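Local coordinates for protein potential RNA-dependent RNA polymerase (Human picobirnavirus, PDB 5I62) that catalyses RNA-directed RNA synthesis from ribonucleoside triphosphates, and is thought to serve this double-stranded RNA virus in both transcription and genome replication, at residues 113-118 and 281-286; 216-221 and 291-296. All blocks are in the same frame, centred on the assembly; numbering follows the deposited sequence.

The two contacts lie about 14 Å apart, centre to centre, on the same side of the chain's centre, and their segments alternate in sequence: 113-118, 216-221, 281-286, 291-296. Contact 1 joins the end of helix 108-116 to the end of helix 271-284; contact 2 joins helix 208-228 to helix 288-296, the next helix after 271-284. Leu281 connects them, with its CD2 3.4 Å from Leu221 CD1, and Ala282 rests on Leu294. Helix 271-284 follows strand 257-261 of the antiparallel palm sheet, so the two contacts together tie segments from before that strand to helices that come after it within the polymerase fold.

Contact 1: residues 113-118 and 281-286; sequences AAKSEW and LADLLT
The methylenes of Lys115 pass obliquely across the carboxylate of Asp283, while the indole of Trp118 meets both Asp283 and Leu284. The lysine begins with CB near Asp283 OD2, and CG passes OD2 and the carboxylate carbon. CD comes closest, 3.7 Å from Asp283 CG, and CE goes by Asp283 CB at 4.1 Å. The extended chain carries NZ past the aspartate to a salt bridge with Glu279, one turn before Asp283 on helix 271-284. NZ stays 4.5 Å from Asp283 OD1, beyond a salt bridge, and a water that accepts from NZ and donates to OD1 spans the interval. Lysine suits this partly exposed place because its methylenes pack against Asp283 while its ammonium reaches Glu279 and water.

Trp118 follows the helix end. With CG set between its backbone N and carbonyl carbon (chi1 52°), the indole folds back, one face against Ala114 O and Lys115 CA. The other receives one methyl of the branched Leu284, CD2, in a CH-pi contact 3.3 Å from the five-membered ring's centroid. At the edge, NE1 donates to Asp283 OD2 at 2.9 Å with an N-H...O angle of 152°. The acceptor lies nearly in the ring plane and uses its anti lone pair, although the carboxylate is turned 40° from the indole. Tryptophan thus offers both an apolar face and an N-H.

OD2 also takes a salt bridge from Arg123 and a water that donates to Lys115 O as well. Gripped by indole, guanidinium and water, the carboxylate would be expected to favour its ionised form.

Contact 2: residues 216-221 and 291-296; sequences QVYQPL and VDWLER
This is a helix-helix contact of the polymerase fold in which an aromatic edge-to-face pair and a CH-pi contact join helix 208-228 to helix 288-296. Val217, Tyr218 and Trp293 carry it, all three buried, and no hydrogen bond crosses between the segments. The long flat indole of Trp293 spans the gap, where the nearest backbones, at Val217 CA and Trp293 CA, are 8.3 Å apart. Its CG stands opposite the backbone N across the CA-CB bond (chi1 -175°), which extends the ring toward helix 208-228.

Val217 meets one face of that ring. Its CG2 lies 3.5 Å from the centroid of the five-membered ring, 14° off the normal, and CB follows over the six-membered side, 3.6 Å from Trp293 CZ2. A branched valine suits the spot, since one methyl can sit over the pyrrole while the short stem still touches the benzene part.

Tyr218 takes the far rim instead. The edge of Trp293 is directed at the tyrosine face in an offset edge-to-face pair, centroids 5.4 Å apart and planes at 72°. Trp293 CZ2 comes to 3.6 Å from Tyr218 CE2, while CH2 lies beside the phenol oxygen. Tyrosine serves here because its ring packs against apolar neighbours, Leu281 and Phe298 among them, while its hydroxyl hydrogen-bonds to Asp330 and Lys301.

The polar atom of the indole, NE1, finds its acceptor at a kink in helix 208-228. The backbone N of Val217 makes no bond to the preceding turn, and Arg213 O, the acceptor a regular helix would offer it, instead takes the N-H of Trp293 NE1.

Contact 1: residues 113-118 and 281-286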
loop_
_atom_site.group_PDB
_atom_site.type_symbol
_atom_site.label_atom_id
_atom_site.label_comp_id
_atom_site.label_asym_id
_atom_site.label_seq_id
_atom_site.Cartn_x
_atom_site.Cartn_y
_atom_site.Cartn_z
ATOM N N ALA A 113 12.281 0.480 23.086
ATOM C CA ALA A 113 11.348 -0.643 23.057
ATOM C C ALA A 113 11.261 -1.244 21.654
ATOM O O ALA A 113 11.279 -2.470 21.482
ATOM C CB ALA A 113 9.975 -0.191 23.549
ATOM N N ALA A 114 11.205 -0.397 20.633
ATOM C CA ALA A 114 11.129 -0.907 19.267
ATOM C C ALA A 114 12.380 -1.701 18.909
ATOM O O ALA A 114 12.295 -2.788 18.319
ATOM C CB ALA A 114 10.908 0.244 18.291
ATOM N N LYS A 115 13.558 -1.166 19.258
ATOM C CA LYS A 115 14.819 -1.854 18.985
ATOM C C LYS A 115 14.875 -3.201 19.692
ATOM O O LYS A 115 15.442 -4.167 19.170
ATOM C CB LYS A 115 16.003 -0.992 19.426
ATOM C CG LYS A 115 16.228 0.289 18.614
ATOM C CD LYS A 115 17.472 1.031 19.121
ATOM C CE LYS A 115 17.566 2.438 18.517
ATOM N NZ LYS A 115 18.763 3.228 18.988
ATOM N N SER A 116 14.313 -3.272 20.901
ATOM C CA SER A 116 14.387 -4.500 21.682
ATOM C C SER A 116 13.665 -5.646 21.000
ATOM O O SER A 116 14.025 -6.807 21.210
ATOM C CB SER A 116 13.808 -4.269 23.075
ATOM O OG SER A 116 14.611 -3.333 23.755
ATOM N N GLU A 117 12.645 -5.353 20.186
ATOM C CA GLU A 117 11.938 -6.439 19.515
ATOM C C GLU A 117 12.822 -7.201 18.537
ATOM O O GLU A 117 12.487 -8.328 18.187
ATOM C CB GLU A 117 10.701 -5.931 18.790
ATOM C CG GLU A 117 9.659 -5.330 19.699
ATOM C CD GLU A 117 8.354 -5.069 18.970
ATOM O OE1 GLU A 117 8.081 -3.890 18.636
ATOM O OE2 GLU A 117 7.607 -6.046 18.711
ATOM N N TRP A 118 13.930 -6.620 18.076
ATOM C CA TRP A 118 14.838 -7.344 17.193
ATOM C C TRP A 118 16.218 -7.573 17.814
ATOM O O TRP A 118 17.208 -7.716 17.093
ATOM C CB TRP A 118 14.932 -6.664 15.823
ATOM C CG TRP A 118 15.242 -5.194 15.785
ATOM C CD1 TRP A 118 16.439 -4.590 16.074
ATOM C CD2 TRP A 118 14.352 -4.145 15.380
ATOM N NE1 TRP A 118 16.343 -3.227 15.886
ATOM C CE2 TRP A 118 15.077 -2.927 15.458
ATOM C CE3 TRP A 118 13.017 -4.111 14.971
ATOM C CZ2 TRP A 118 14.508 -1.700 15.139
ATOM C CZ3 TRP A 118 12.455 -2.892 14.647
ATOM C CH2 TRP A 118 13.194 -1.703 14.735
ATOM N N LEU A 281 16.961 2.193 11.536
ATOM C CA LEU A 281 17.760 1.590 10.472
ATOM C C LEU A 281 19.234 1.521 10.859
ATOM O O LEU A 281 19.912 0.525 10.578
ATOM C CB LEU A 281 17.590 2.384 9.175
ATOM C CG LEU A 281 16.211 2.214 8.556
ATOM C CD1 LEU A 281 16.089 3.112 7.323
ATOM C CD2 LEU A 281 16.029 0.761 8.188
ATOM N N ALA A 282 19.748 2.567 11.509
ATOM C CA ALA A 282 21.148 2.543 11.920
ATOM C C ALA A 282 21.398 1.437 12.942
ATOM O O ALA A 282 22.470 0.817 12.952
ATOM C CB ALA A 282 21.564 3.908 12.466
ATOM N N ASP A 283 20.414 1.165 13.805
ATOM C CA ASP A 283 20.526 0.042 14.734
ATOM C C ASP A 283 20.565 -1.289 13.993
ATOM O O ASP A 283 21.369 -2.171 14.315
ATOM C CB ASP A 283 19.354 0.058 15.723
ATOM C CG ASP A 283 19.525 -0.965 16.841
ATOM O OD1 ASP A 283 20.372 -0.736 17.722
ATOM O OD2 ASP A 283 18.838 -2.008 16.823
ATOM N N LEU A 284 19.689 -1.453 13.000
ATOM C CA LEU A 284 19.573 -2.718 12.278
ATOM C C LEU A 284 20.774 -2.987 11.376
ATOM O O LEU A 284 21.096 -4.149 11.101
ATOM C CB LEU A 284 18.293 -2.721 11.443
ATOM C CG LEU A 284 16.969 -2.838 12.216
ATOM C CD1 LEU A 284 15.775 -2.456 11.336
ATOM C CD2 LEU A 284 16.799 -4.253 12.698
ATOM N N LEU A 285 21.425 -1.942 10.890
ATOM C CA LEU A 285 22.453 -2.091 9.870
ATOM C C LEU A 285 23.839 -2.191 10.500
ATOM O O LEU A 285 24.064 -1.774 11.633
ATOM C CB LEU A 285 22.417 -0.918 8.898
ATOM C CG LEU A 285 21.299 -0.906 7.856
ATOM C CD1 LEU A 285 21.071 0.526 7.390
ATOM C CD2 LEU A 285 21.673 -1.798 6.676
ATOM N N THR A 286 24.783 -2.722 9.728
ATOM C CA THR A 286 26.176 -2.757 10.134
ATOM C C THR A 286 27.054 -2.566 8.904
ATOM O O THR A 286 26.692 -2.982 7.805
ATOM C CB THR A 286 26.503 -4.079 10.850
ATOM O OG1 THR A 286 27.852 -4.051 11.317
ATOM C CG2 THR A 286 26.316 -5.262 9.905
HETATM O O HOH W 1 21.080 1.628 18.323
HETATM O O HOH W 2 18.323 -4.179 18.483
#

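Contact 2: residues 216-221 and 291-296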
loop_
_atom_site.group_PDB
_atom_site.type_symbol
_atom_site.label_atom_id
_atom_site.label_comp_id
_atom_site.label_asym_id
_atom_site.label_seq_id
_atom_site.Cartn_x
_atom_site.Cartn_y
_atom_site.Cartn_z
ATOM N N GLN A 216 18.909 -1.825 -1.805
ATOM C CA GLN A 216 20.071 -2.509 -1.247
ATOM C C GLN A 216 19.931 -2.702 0.265
ATOM O O GLN A 216 20.548 -3.610 0.832
ATOM C CB GLN A 216 21.348 -1.732 -1.548
ATOM C CG GLN A 216 21.804 -1.779 -3.002
ATOM C CD GLN A 216 23.105 -1.040 -3.170
ATOM O OE1 GLN A 216 23.113 0.167 -3.419
ATOM N NE2 GLN A 216 24.218 -1.742 -2.970
ATOM N N VAL A 217 19.167 -1.833 0.930
ATOM C CA VAL A 217 18.876 -1.979 2.355
ATOM C C VAL A 217 17.492 -2.584 2.553
ATOM O O VAL A 217 17.322 -3.539 3.316
ATOM C CB VAL A 217 18.984 -0.635 3.094
ATOM C CG1 VAL A 217 18.258 -0.725 4.446
ATOM C CG2 VAL A 217 20.436 -0.268 3.312
ATOM N N TYR A 218 16.484 -2.039 1.879
ATOM C CA TYR A 218 15.121 -2.426 2.227
ATOM C C TYR A 218 14.808 -3.860 1.814
ATOM O O TYR A 218 14.014 -4.541 2.481
ATOM C CB TYR A 218 14.123 -1.447 1.626
ATOM C CG TYR A 218 14.231 -0.086 2.253
ATOM C CD1 TYR A 218 13.937 0.093 3.602
ATOM C CD2 TYR A 218 14.632 1.020 1.516
ATOM C CE1 TYR A 218 14.041 1.335 4.205
ATOM C CE2 TYR A 218 14.729 2.277 2.108
ATOM C CZ TYR A 218 14.425 2.428 3.454
ATOM O OH TYR A 218 14.512 3.666 4.057
ATOM N N GLN A 219 15.419 -4.346 0.717
ATOM C CA GLN A 219 15.199 -5.734 0.309
ATOM C C GLN A 219 15.647 -6.719 1.384
ATOM O O GLN A 219 14.821 -7.531 1.836
ATOM C CB GLN A 219 15.901 -6.004 -1.032
ATOM C CG GLN A 219 15.052 -6.354 -2.181
ATOM C CD GLN A 219 15.897 -6.434 -3.455
ATOM O OE1 GLN A 219 17.043 -6.898 -3.432
ATOM N NE2 GLN A 219 15.334 -5.976 -4.557
ATOM N N PRO A 220 16.912 -6.721 1.820
ATOM C CA PRO A 220 17.284 -7.643 2.908
ATOM C C PRO A 220 16.534 -7.381 4.206
ATOM O O PRO A 220 16.268 -8.326 4.954
ATOM C CB PRO A 220 18.798 -7.416 3.066
ATOM C CG PRO A 220 19.060 -6.105 2.464
ATOM C CD PRO A 220 18.075 -5.960 1.340
ATOM N N LEU A 221 16.188 -6.123 4.494
ATOM C CA LEU A 221 15.419 -5.808 5.698
ATOM C C LEU A 221 14.083 -6.543 5.706
ATOM O O LEU A 221 13.716 -7.215 6.681
ATOM C CB LEU A 221 15.189 -4.299 5.786
ATOM C CG LEU A 221 14.521 -3.791 7.070
ATOM C CD1 LEU A 221 15.024 -2.395 7.355
ATOM C CD2 LEU A 221 13.003 -3.766 6.987
ATOM N N VAL A 291 26.775 3.128 6.825
ATOM C CA VAL A 291 26.937 4.516 7.263
ATOM C C VAL A 291 26.741 5.467 6.092
ATOM O O VAL A 291 26.052 6.492 6.209
ATOM C CB VAL A 291 28.319 4.723 7.921
ATOM C CG1 VAL A 291 28.498 6.183 8.345
ATOM C CG2 VAL A 291 28.511 3.791 9.108
ATOM N N ASP A 292 27.322 5.131 4.937
ATOM C CA ASP A 292 27.207 5.984 3.759
ATOM C C ASP A 292 25.784 6.020 3.224
ATOM O O ASP A 292 25.292 7.083 2.833
ATOM C CB ASP A 292 28.150 5.499 2.672
ATOM C CG ASP A 292 29.531 6.069 2.823
ATOM O OD1 ASP A 292 29.638 7.233 3.267
ATOM O OD2 ASP A 292 30.510 5.350 2.538
ATOM N N TRP A 293 25.141 4.855 3.148
ATOM C CA TRP A 293 23.753 4.765 2.719
ATOM C C TRP A 293 22.843 5.654 3.568
ATOM O O TRP A 293 21.948 6.323 3.039
ATOM C CB TRP A 293 23.302 3.308 2.786
ATOM C CG TRP A 293 21.928 3.055 2.249
ATOM C CD1 TRP A 293 21.599 2.669 0.973
ATOM C CD2 TRP A 293 20.692 3.159 2.970
ATOM N NE1 TRP A 293 20.240 2.528 0.861
ATOM C CE2 TRP A 293 19.655 2.827 2.068
ATOM C CE3 TRP A 293 20.360 3.495 4.293
ATOM C CZ2 TRP A 293 18.308 2.817 2.444
ATOM C CZ3 TRP A 293 19.020 3.497 4.664
ATOM C CH2 TRP A 293 18.012 3.154 3.741
ATOM N N LEU A 294 23.052 5.660 4.889
ATOM C CA LEU A 294 22.187 6.434 5.773
ATOM C C LEU A 294 22.349 7.934 5.547
ATOM O O LEU A 294 21.384 8.696 5.698
ATOM C CB LEU A 294 22.483 6.071 7.229
ATOM C CG LEU A 294 21.953 4.705 7.660
ATOM C CD1 LEU A 294 22.693 4.199 8.905
ATOM C CD2 LEU A 294 20.442 4.799 7.933
ATOM N N GLU A 295 23.557 8.377 5.186
ATOM C CA GLU A 295 23.790 9.799 4.963
ATOM C C GLU A 295 23.400 10.223 3.552
ATOM O O GLU A 295 22.961 11.357 3.352
ATOM C CB GLU A 295 25.245 10.153 5.241
ATOM C CG GLU A 295 25.656 9.957 6.703
ATOM C CD GLU A 295 24.811 10.799 7.656
ATOM O OE1 GLU A 295 24.560 11.991 7.348
ATOM O OE2 GLU A 295 24.366 10.252 8.683
ATOM N N ARG A 296 23.579 9.346 2.560
ATOM C CA ARG A 296 23.441 9.714 1.150
ATOM C C ARG A 296 22.112 9.323 0.532
ATOM O O ARG A 296 21.550 10.098 -0.237
ATOM C CB ARG A 296 24.536 9.064 0.303
ATOM C CG ARG A 296 25.858 9.771 0.263
ATOM C CD ARG A 296 26.911 8.803 -0.266
ATOM N NE ARG A 296 27.172 8.949 -1.692
ATOM C CZ ARG A 296 27.870 9.953 -2.211
ATOM N NH1 ARG A 296 28.360 10.905 -1.419
ATOM N NH2 ARG A 296 28.081 10.010 -3.511
#